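Local coordinates for GGDEF family protein (Vibrio cholerae, PDB 5GZS) that probably makes the second messenger cyclic di-GMP as a diguanylate cyclase, its periplasmic portion carrying tandem solute-binding modules and an arginine held in one of them, at residues R246-Q255 with N438-Y446; L301-Y309 with A424-K435. All blocks are in the same frame, centred on the assembly; numbering follows the deposited sequence.

Contact 1 of 2, residues R246-Q255 with N438-Y446; sequences RGISADVVFQ and NTEQIIHTY
G247, the N-cap of helix 248-259, lies against the ring of Y446, the last residue of the chain. Its CA stands 3.6 Å from the ring centroid and 24° off the normal, which makes this a CH-pi contact over the face; T445 CG2 covers the opposite face. I248 follows with two contacts: CG1 slides along Y446 CD2, while CD1 touches I443 CG1 at 4.0 Å. One turn on, D251 accepts a hydrogen bond from Y446 OH through OD2, 3.0 Å away. The hydroxyl comes from above the carboxylate plane, yet OD2 lies near the plane of the ring, so face and edge of the tyrosine are both engaged. D251 CB also meets I442 CG2 at 3.7 Å. V252 and Q255 complete the hole around I442: its CD1 points at Q255 OE1 and packs more loosely on V252 CG2. I442 is thus a knob among I248, D251, V252 and Q255, between helical segments running roughly antiparallel (149°) with axes 9.6 Å apart at closest. Behind this interface, helix 248-259 rests A250 and V253 on strand 226-230 and S249 on strand 288-292, while helix 439-445 sets I443 on Y309 and Q441 on M404 of the second subunit.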
loop_
_atom_site.group_PDB
_atom_site.type_symbol
_atom_site.label_atom_id
_atom_site.label_comp_id
_atom_site.label_asym_id
_atom_site.label_seq_id
_atom_site.Cartn_x
_atom_site.Cartn_y
_atom_site.Cartn_z
ATOM N N ARG A 246 14.465 19.063 16.781
ATOM C CA ARG A 246 13.231 19.768 16.423
ATOM C C ARG A 246 12.752 19.412 14.991
ATOM O O ARG A 246 12.916 20.200 14.057
ATOM C CB ARG A 246 13.439 21.284 16.577
ATOM C CG ARG A 246 13.859 21.717 17.991
ATOM C CD ARG A 246 13.516 23.166 18.218
ATOM N NE ARG A 246 13.782 23.939 17.008
ATOM C CZ ARG A 246 13.419 25.206 16.818
ATOM N NH1 ARG A 246 12.767 25.865 17.763
ATOM N NH2 ARG A 246 13.705 25.815 15.674
ATOM N N GLY A 247 12.152 18.229 14.828
ATOM C CA GLY A 247 11.830 17.709 13.503
ATOM C C GLY A 247 10.374 17.377 13.190
ATOM O O GLY A 247 9.504 18.236 13.312
ATOM N N ILE A 248 10.107 16.143 12.765
ATOM C CA ILE A 248 8.777 15.783 12.278
ATOM C C ILE A 248 7.704 16.079 13.309
ATOM O O ILE A 248 6.767 16.826 13.040
ATOM C CB ILE A 248 8.666 14.293 11.902
ATOM C CG1 ILE A 248 9.359 14.014 10.572
ATOM C CG2 ILE A 248 7.205 13.864 11.774
ATOM C CD1 ILE A 248 9.145 12.604 10.047
ATOM N N SER A 249 7.843 15.491 14.493
ATOM C CA SER A 249 6.812 15.634 15.507
ATOM C C SER A 249 6.632 17.084 15.935
ATOM O O SER A 249 5.523 17.507 16.208
ATOM C CB SER A 249 7.128 14.754 16.720
ATOM O OG SER A 249 6.974 13.383 16.396
ATOM N N ALA A 250 7.705 17.858 15.986
ATOM C CA ALA A 250 7.587 19.217 16.517
ATOM C C ALA A 250 6.825 20.103 15.551
ATOM O O ALA A 250 5.971 20.889 15.966
ATOM C CB ALA A 250 8.938 19.801 16.811
ATOM N N ASP A 251 7.135 19.954 14.263
ATOM C CA ASP A 251 6.447 20.684 13.207
ATOM C C ASP A 251 4.959 20.328 13.201
ATOM O O ASP A 251 4.118 21.213 13.117
ATOM C CB ASP A 251 7.071 20.383 11.834
ATOM C CG ASP A 251 8.395 21.133 11.602
ATOM O OD1 ASP A 251 8.962 21.690 12.571
ATOM O OD2 ASP A 251 8.886 21.130 10.447
ATOM N N VAL A 252 4.625 19.045 13.296
ATOM C CA VAL A 252 3.227 18.682 13.227
ATOM C C VAL A 252 2.473 19.263 14.419
ATOM O O VAL A 252 1.348 19.776 14.268
ATOM C CB VAL A 252 3.023 17.176 13.202
ATOM C CG1 VAL A 252 1.541 16.862 13.163
ATOM C CG2 VAL A 252 3.771 16.566 12.022
ATOM N N VAL A 253 3.091 19.193 15.599
ATOM C CA VAL A 253 2.402 19.628 16.806
ATOM C C VAL A 253 2.248 21.140 16.791
ATOM O O VAL A 253 1.129 21.645 16.884
ATOM C CB VAL A 253 3.130 19.165 18.087
ATOM C CG1 VAL A 253 2.710 19.986 19.277
ATOM C CG2 VAL A 253 2.834 17.686 18.340
ATOM N N PHE A 254 3.367 21.848 16.636
ATOM C CA PHE A 254 3.378 23.305 16.623
ATOM C C PHE A 254 2.495 23.925 15.546
ATOM O O PHE A 254 1.724 24.839 15.837
ATOM C CB PHE A 254 4.798 23.811 16.453
ATOM C CG PHE A 254 5.538 23.924 17.737
ATOM C CD1 PHE A 254 4.863 24.262 18.903
ATOM C CD2 PHE A 254 6.895 23.678 17.794
ATOM C CE1 PHE A 254 5.535 24.369 20.108
ATOM C CE2 PHE A 254 7.576 23.784 18.987
ATOM C CZ PHE A 254 6.891 24.127 20.152
ATOM N N GLN A 255 2.605 23.439 14.313
ATOM C CA GLN A 255 1.798 23.979 13.213
ATOM C C GLN A 255 0.319 23.642 13.362
ATOM O O GLN A 255 -0.551 24.422 12.962
ATOM C CB GLN A 255 2.311 23.480 11.870
ATOM C CG GLN A 255 3.673 24.057 11.505
ATOM C CD GLN A 255 4.245 23.385 10.277
ATOM O OE1 GLN A 255 3.497 23.017 9.376
ATOM N NE2 GLN A 255 5.571 23.207 10.241
ATOM N N ASN A 438 -0.001 19.714 5.520
ATOM C CA ASN A 438 0.785 19.014 4.535
ATOM C C ASN A 438 1.907 18.279 5.216
ATOM O O ASN A 438 2.992 18.786 5.383
ATOM C CB ASN A 438 1.335 19.956 3.476
ATOM C CG ASN A 438 1.778 19.236 2.225
ATOM O OD1 ASN A 438 1.653 18.041 2.109
ATOM N ND2 ASN A 438 2.313 19.972 1.297
ATOM N N THR A 439 1.588 17.059 5.602
ATOM C CA THR A 439 2.450 16.241 6.411
ATOM C C THR A 439 3.549 15.673 5.583
ATOM O O THR A 439 4.679 15.616 5.992
ATOM C CB THR A 439 1.670 15.100 7.111
ATOM O OG1 THR A 439 1.562 13.966 6.244
ATOM C CG2 THR A 439 0.294 15.566 7.514
ATOM N N GLU A 440 3.195 15.251 4.397
ATOM C CA GLU A 440 4.176 14.748 3.480
ATOM C C GLU A 440 5.322 15.710 3.334
ATOM O O GLU A 440 6.457 15.291 3.399
ATOM C CB GLU A 440 3.526 14.454 2.143
ATOM C CG GLU A 440 2.357 13.490 2.245
ATOM C CD GLU A 440 2.356 12.440 1.157
ATOM O OE1 GLU A 440 3.141 12.568 0.197
ATOM O OE2 GLU A 440 1.560 11.485 1.260
ATOM N N GLN A 441 5.057 16.997 3.172
ATOM C CA GLN A 441 6.152 17.957 3.064
ATOM C C GLN A 441 7.077 17.963 4.283
ATOM O O GLN A 441 8.286 18.030 4.160
ATOM C CB GLN A 441 5.634 19.365 2.758
ATOM C CG GLN A 441 6.739 20.390 2.535
ATOM C CD GLN A 441 6.250 21.701 1.958
ATOM O OE1 GLN A 441 5.068 22.021 2.013
ATOM N NE2 GLN A 441 7.168 22.469 1.399
ATOM N N ILE A 442 6.504 17.870 5.462
ATOM C CA ILE A 442 7.276 17.918 6.683
ATOM C C ILE A 442 8.132 16.680 6.770
ATOM O O ILE A 442 9.326 16.717 7.125
ATOM C CB ILE A 442 6.337 17.996 7.896
ATOM C CG1 ILE A 442 5.679 19.357 7.986
ATOM C CG2 ILE A 442 7.082 17.767 9.189
ATOM C CD1 ILE A 442 4.364 19.329 8.710
ATOM N N ILE A 443 7.515 15.566 6.435
ATOM C CA ILE A 443 8.207 14.322 6.555
ATOM C C ILE A 443 9.371 14.376 5.621
ATOM O O ILE A 443 10.449 13.966 5.978
ATOM C CB ILE A 443 7.326 13.126 6.235
ATOM C CG1 ILE A 443 6.260 12.991 7.290
ATOM C CG2 ILE A 443 8.153 11.865 6.211
ATOM C CD1 ILE A 443 5.333 11.850 7.024
ATOM N N HIS A 444 9.137 14.810 4.402
ATOM C CA HIS A 444 10.216 14.821 3.474
ATOM C C HIS A 444 11.337 15.556 4.115
ATOM O O HIS A 444 12.399 14.998 4.311
ATOM C CB HIS A 444 9.863 15.505 2.181
ATOM C CG HIS A 444 11.026 15.606 1.257
ATOM N ND1 HIS A 444 12.126 14.790 1.377
ATOM C CD2 HIS A 444 11.284 16.435 0.225
ATOM C CE1 HIS A 444 13.007 15.104 0.450
ATOM N NE2 HIS A 444 12.524 16.102 -0.259
ATOM N N THR A 445 11.076 16.815 4.437
ATOM C CA THR A 445 12.058 17.744 4.976
ATOM C C THR A 445 13.040 17.089 5.887
ATOM O O THR A 445 14.148 17.537 6.016
ATOM C CB THR A 445 11.371 18.884 5.737
ATOM O OG1 THR A 445 10.536 19.609 4.839
ATOM C CG2 THR A 445 12.376 19.833 6.303
ATOM N N TYR A 446 12.631 15.984 6.479
ATOM C CA TYR A 446 13.425 15.346 7.496
ATOM C C TYR A 446 13.876 13.937 7.118
ATOM O O TYR A 446 13.528 13.410 6.062
ATOM C CB TYR A 446 12.631 15.314 8.799
ATOM C CG TYR A 446 12.375 16.672 9.394
ATOM C CD1 TYR A 446 13.375 17.354 10.019
ATOM C CD2 TYR A 446 11.137 17.268 9.327
ATOM C CE1 TYR A 446 13.157 18.589 10.562
ATOM C CE2 TYR A 446 10.915 18.508 9.869
ATOM C CZ TYR A 446 11.937 19.158 10.487
ATOM O OH TYR A 446 11.777 20.383 11.052
#

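Contact 2 of 2, residues L301-Y309 with A424-K435; sequences LAYFSESYY and ATLAPLFSRAIK
S305 and A427 mark the closest backbone approach, their CA atoms 4.9 Å apart, and the tight part of the contact spreads from here along one side of helix 421-435. A427, S431 and I434 all point toward the 301-309 segment, as expected of residues three and four apart on a helix. The A427 methyl packs against Y303 CB. S431 OG accepts the backbone N-H of E306 at 3.0 Å, a fairly straight bond (162°), and donates its hydroxyl hydrogen to A427 O, 3.3 Å away. With OG beside the backbone N (chi1 -66°), the serine can reach back to the carbonyl of the preceding turn, which S431 N meets from its other face. I434 closes this end: CD1 touches S305 OG at 3.7 Å and CG2 lies 4.1 Å from Y308 CB. The tyrosine ring leads elsewhere, its OH bonding to S249. S305 OG is tied to E306 O and to I415 N.

Toward the ends the contact opens to solvent. Y303 and A424 are only partly buried, CE2 of the ring lying beside the methyl. At the other end the extended side chains of E306 and K435 cross at about a right angle, and K435 NZ forms a hydrogen-bonded salt bridge to the syn lone pair of E306 OE2, 3.0 Å away. NZ also has a weak bond to G86 O.

Strand 303-304 edges its sheet beside strand 414-417, and the chain then crosses to strand 312-318 of the other sheet, consistent with the two-lobed fold of family 3 solute-binding proteins. A buried serine satisfies a backbone N-H, while full charges meet where E306 is exposed, a pairing that solvent would probably weaken.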
loop_
_atom_site.group_PDB
_atom_site.type_symbol
_atom_site.label_atom_id
_atom_site.label_comp_id
_atom_site.label_asym_id
_atom_site.label_seq_id
_atom_site.Cartn_x
_atom_site.Cartn_y
_atom_site.Cartn_z
ATOM N N LEU A 301 -4.157 5.089 28.557
ATOM C CA LEU A 301 -3.600 5.996 29.571
ATOM C C LEU A 301 -3.525 7.433 29.080
ATOM O O LEU A 301 -3.162 8.338 29.824
ATOM C CB LEU A 301 -2.224 5.511 29.999
ATOM C CG LEU A 301 -2.247 4.032 30.401
ATOM C CD1 LEU A 301 -0.986 3.342 29.932
ATOM C CD2 LEU A 301 -2.395 3.902 31.923
ATOM N N ALA A 302 -3.880 7.638 27.818
ATOM C CA ALA A 302 -3.961 8.980 27.258
ATOM C C ALA A 302 -4.960 9.013 26.109
ATOM O O ALA A 302 -5.357 7.979 25.590
ATOM C CB ALA A 302 -2.595 9.447 26.799
ATOM N N TYR A 303 -5.382 10.213 25.740
ATOM C CA TYR A 303 -6.228 10.424 24.575
ATOM C C TYR A 303 -5.316 10.632 23.386
ATOM O O TYR A 303 -4.241 11.219 23.542
ATOM C CB TYR A 303 -7.128 11.637 24.776
ATOM C CG TYR A 303 -8.217 11.485 25.818
ATOM C CD1 TYR A 303 -9.009 10.347 25.872
ATOM C CD2 TYR A 303 -8.465 12.492 26.730
ATOM C CE1 TYR A 303 -10.022 10.228 26.814
ATOM C CE2 TYR A 303 -9.463 12.383 27.666
ATOM C CZ TYR A 303 -10.249 11.255 27.706
ATOM O OH TYR A 303 -11.251 11.138 28.657
ATOM N N PHE A 304 -5.732 10.189 22.199
ATOM C CA PHE A 304 -4.834 10.184 21.040
ATOM C C PHE A 304 -5.403 10.862 19.806
ATOM O O PHE A 304 -6.527 10.591 19.421
ATOM C CB PHE A 304 -4.462 8.744 20.666
ATOM C CG PHE A 304 -3.694 8.014 21.728
ATOM C CD1 PHE A 304 -2.322 8.140 21.811
ATOM C CD2 PHE A 304 -4.342 7.179 22.629
ATOM C CE1 PHE A 304 -1.608 7.469 22.784
ATOM C CE2 PHE A 304 -3.628 6.498 23.616
ATOM C CZ PHE A 304 -2.259 6.647 23.691
ATOM N N SER A 305 -4.626 11.737 19.178
ATOM C CA SER A 305 -5.003 12.269 17.870
ATOM C C SER A 305 -4.930 11.124 16.900
ATOM O O SER A 305 -4.344 10.101 17.237
ATOM C CB SER A 305 -4.055 13.366 17.399
ATOM O OG SER A 305 -2.868 12.766 16.882
ATOM N N GLU A 306 -5.485 11.306 15.697
ATOM C CA GLU A 306 -5.279 10.376 14.589
ATOM C C GLU A 306 -3.797 10.306 14.315
ATOM O O GLU A 306 -3.079 11.221 14.704
ATOM C CB GLU A 306 -6.028 10.825 13.326
ATOM C CG GLU A 306 -7.552 10.630 13.374
ATOM C CD GLU A 306 -8.238 11.156 12.125
ATOM O OE1 GLU A 306 -7.505 11.508 11.167
ATOM O OE2 GLU A 306 -9.494 11.228 12.099
ATOM N N SER A 307 -3.338 9.237 13.658
ATOM C CA SER A 307 -1.910 9.075 13.344
ATOM C C SER A 307 -1.428 10.157 12.385
ATOM O O SER A 307 -2.223 10.719 11.660
ATOM C CB SER A 307 -1.636 7.703 12.739
ATOM O OG SER A 307 -2.387 6.709 13.408
ATOM N N TYR A 308 -0.130 10.453 12.386
ATOM C CA TYR A 308 0.421 11.419 11.434
ATOM C C TYR A 308 1.701 10.899 10.800
ATOM O O TYR A 308 2.312 11.565 9.964
ATOM C CB TYR A 308 0.678 12.774 12.106
ATOM C CG TYR A 308 1.699 12.782 13.228
ATOM C CD1 TYR A 308 3.051 12.993 12.965
ATOM C CD2 TYR A 308 1.312 12.600 14.550
ATOM C CE1 TYR A 308 3.988 13.006 13.985
ATOM C CE2 TYR A 308 2.244 12.619 15.581
ATOM C CZ TYR A 308 3.578 12.819 15.288
ATOM O OH TYR A 308 4.504 12.837 16.307
ATOM N N TYR A 309 2.109 9.710 11.216
ATOM C CA TYR A 309 3.270 9.061 10.633
ATOM C C TYR A 309 3.145 7.555 10.822
ATOM O O TYR A 309 2.480 7.089 11.763
ATOM C CB TYR A 309 4.571 9.580 11.252
ATOM C CG TYR A 309 5.787 8.970 10.617
ATOM C CD1 TYR A 309 6.185 9.341 9.348
ATOM C CD2 TYR A 309 6.517 7.994 11.276
ATOM C CE1 TYR A 309 7.293 8.758 8.749
ATOM C CE2 TYR A 309 7.623 7.408 10.694
ATOM C CZ TYR A 309 8.004 7.790 9.433
ATOM O OH TYR A 309 9.105 7.197 8.863
ATOM N N ALA A 424 -9.528 15.571 26.314
ATOM C CA ALA A 424 -10.650 14.990 25.581
ATOM C C ALA A 424 -11.154 15.930 24.476
ATOM O O ALA A 424 -11.629 15.477 23.444
ATOM C CB ALA A 424 -11.773 14.648 26.526
ATOM N N THR A 425 -11.050 17.237 24.687
ATOM C CA THR A 425 -11.530 18.188 23.704
ATOM C C THR A 425 -10.405 18.463 22.725
ATOM O O THR A 425 -10.637 18.626 21.525
ATOM C CB THR A 425 -12.020 19.510 24.361
ATOM O OG1 THR A 425 -13.282 19.289 24.996
ATOM C CG2 THR A 425 -12.194 20.606 23.327
ATOM N N LEU A 426 -9.174 18.499 23.228
ATOM C CA LEU A 426 -8.058 18.834 22.353
ATOM C C LEU A 426 -7.872 17.780 21.264
ATOM O O LEU A 426 -7.774 18.125 20.098
ATOM C CB LEU A 426 -6.763 19.001 23.151
ATOM C CG LEU A 426 -6.700 20.330 23.904
ATOM C CD1 LEU A 426 -5.401 20.444 24.731
ATOM C CD2 LEU A 426 -6.921 21.543 22.963
ATOM N N ALA A 427 -7.838 16.506 21.649
ATOM C CA ALA A 427 -7.435 15.430 20.743
ATOM C C ALA A 427 -8.216 15.383 19.407
ATOM O O ALA A 427 -7.587 15.318 18.358
ATOM C CB ALA A 427 -7.520 14.063 21.472
ATOM N N PRO A 428 -9.573 15.432 19.430
ATOM C CA PRO A 428 -10.301 15.465 18.144
ATOM C C PRO A 428 -10.008 16.700 17.330
ATOM O O PRO A 428 -9.941 16.609 16.105
ATOM C CB PRO A 428 -11.775 15.469 18.552
ATOM C CG PRO A 428 -11.786 14.871 19.900
ATOM C CD PRO A 428 -10.507 15.311 20.566
ATOM N N LEU A 429 -9.848 17.837 18.002
ATOM C CA LEU A 429 -9.483 19.074 17.328
ATOM C C LEU A 429 -8.124 18.931 16.663
ATOM O O LEU A 429 -7.947 19.328 15.504
ATOM C CB LEU A 429 -9.482 20.244 18.310
ATOM C CG LEU A 429 -10.888 20.562 18.805
ATOM C CD1 LEU A 429 -10.872 21.478 20.024
ATOM C CD2 LEU A 429 -11.700 21.162 17.637
ATOM N N PHE A 430 -7.162 18.349 17.377
ATOM C CA PHE A 430 -5.832 18.190 16.799
ATOM C C PHE A 430 -5.892 17.235 15.595
ATOM O O PHE A 430 -5.166 17.421 14.626
ATOM C CB PHE A 430 -4.815 17.716 17.856
ATOM C CG PHE A 430 -4.086 18.861 18.559
ATOM C CD1 PHE A 430 -4.654 19.513 19.646
ATOM C CD2 PHE A 430 -2.862 19.295 18.112
ATOM C CE1 PHE A 430 -3.996 20.568 20.278
ATOM C CE2 PHE A 430 -2.194 20.353 18.732
ATOM C CZ PHE A 430 -2.759 20.990 19.821
ATOM N N SER A 431 -6.777 16.242 15.623
ATOM C CA SER A 431 -6.933 15.392 14.441
ATOM C C SER A 431 -7.258 16.213 13.174
ATOM O O SER A 431 -6.607 16.052 12.127
ATOM C CB SER A 431 -8.002 14.347 14.687
ATOM O OG SER A 431 -7.587 13.444 15.693
ATOM N N ARG A 432 -8.232 17.117 13.272
ATOM C CA ARG A 432 -8.554 17.984 12.140
ATOM C C ARG A 432 -7.381 18.852 11.740
ATOM O O ARG A 432 -7.073 18.953 10.559
ATOM C CB ARG A 432 -9.757 18.857 12.456
ATOM C CG ARG A 432 -11.021 18.059 12.697
ATOM C CD ARG A 432 -12.162 18.971 13.117
ATOM N NE ARG A 432 -12.479 19.979 12.107
ATOM C CZ ARG A 432 -13.482 20.837 12.232
ATOM N NH1 ARG A 432 -14.247 20.791 13.320
ATOM N NH2 ARG A 432 -13.724 21.735 11.289
ATOM N N ALA A 433 -6.714 19.483 12.702
ATOM C CA ALA A 433 -5.607 20.367 12.334
ATOM C C ALA A 433 -4.542 19.600 11.547
ATOM O O ALA A 433 -3.991 20.099 10.564
ATOM C CB ALA A 433 -4.989 21.015 13.567
ATOM N N ILE A 434 -4.267 18.377 11.985
ATOM C CA ILE A 434 -3.332 17.501 11.297
ATOM C C ILE A 434 -3.792 17.134 9.870
ATOM O O ILE A 434 -2.969 17.151 8.943
ATOM C CB ILE A 434 -3.111 16.225 12.100
ATOM C CG1 ILE A 434 -2.177 16.504 13.281
ATOM C CG2 ILE A 434 -2.545 15.131 11.213
ATOM C CD1 ILE A 434 -2.181 15.375 14.322
ATOM N N LYS A 435 -5.084 16.821 9.685
ATOM C CA LYS A 435 -5.607 16.553 8.334
ATOM C C LYS A 435 -5.299 17.683 7.369
ATOM O O LYS A 435 -4.713 17.450 6.302
ATOM C CB LYS A 435 -7.108 16.295 8.342
ATOM C CG LYS A 435 -7.443 14.950 8.934
ATOM C CD LYS A 435 -8.890 14.585 8.813
ATOM C CE LYS A 435 -9.234 13.610 9.926
ATOM N NZ LYS A 435 -10.349 12.668 9.603
#

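Both contacts pack C-terminal helices of the second solute-binding module onto earlier parts of its chain, and helix 439-445 follows helix 421-435 directly. Contact 1 joins helix to helix and includes the exposed chain terminus; in contact 2 a helix covers an edge strand and the segment after it. Both are partly buried, with six of twelve touching residues buried in contact 2 against three of nine in contact 1. A single aromatic ring and an aliphatic knob dominate the first, whereas backbone-to-serine bonding and a surface ion pair mark the second. They also touch directly, since V252 of contact 1 packs on both I434 and Y308 of contact 2.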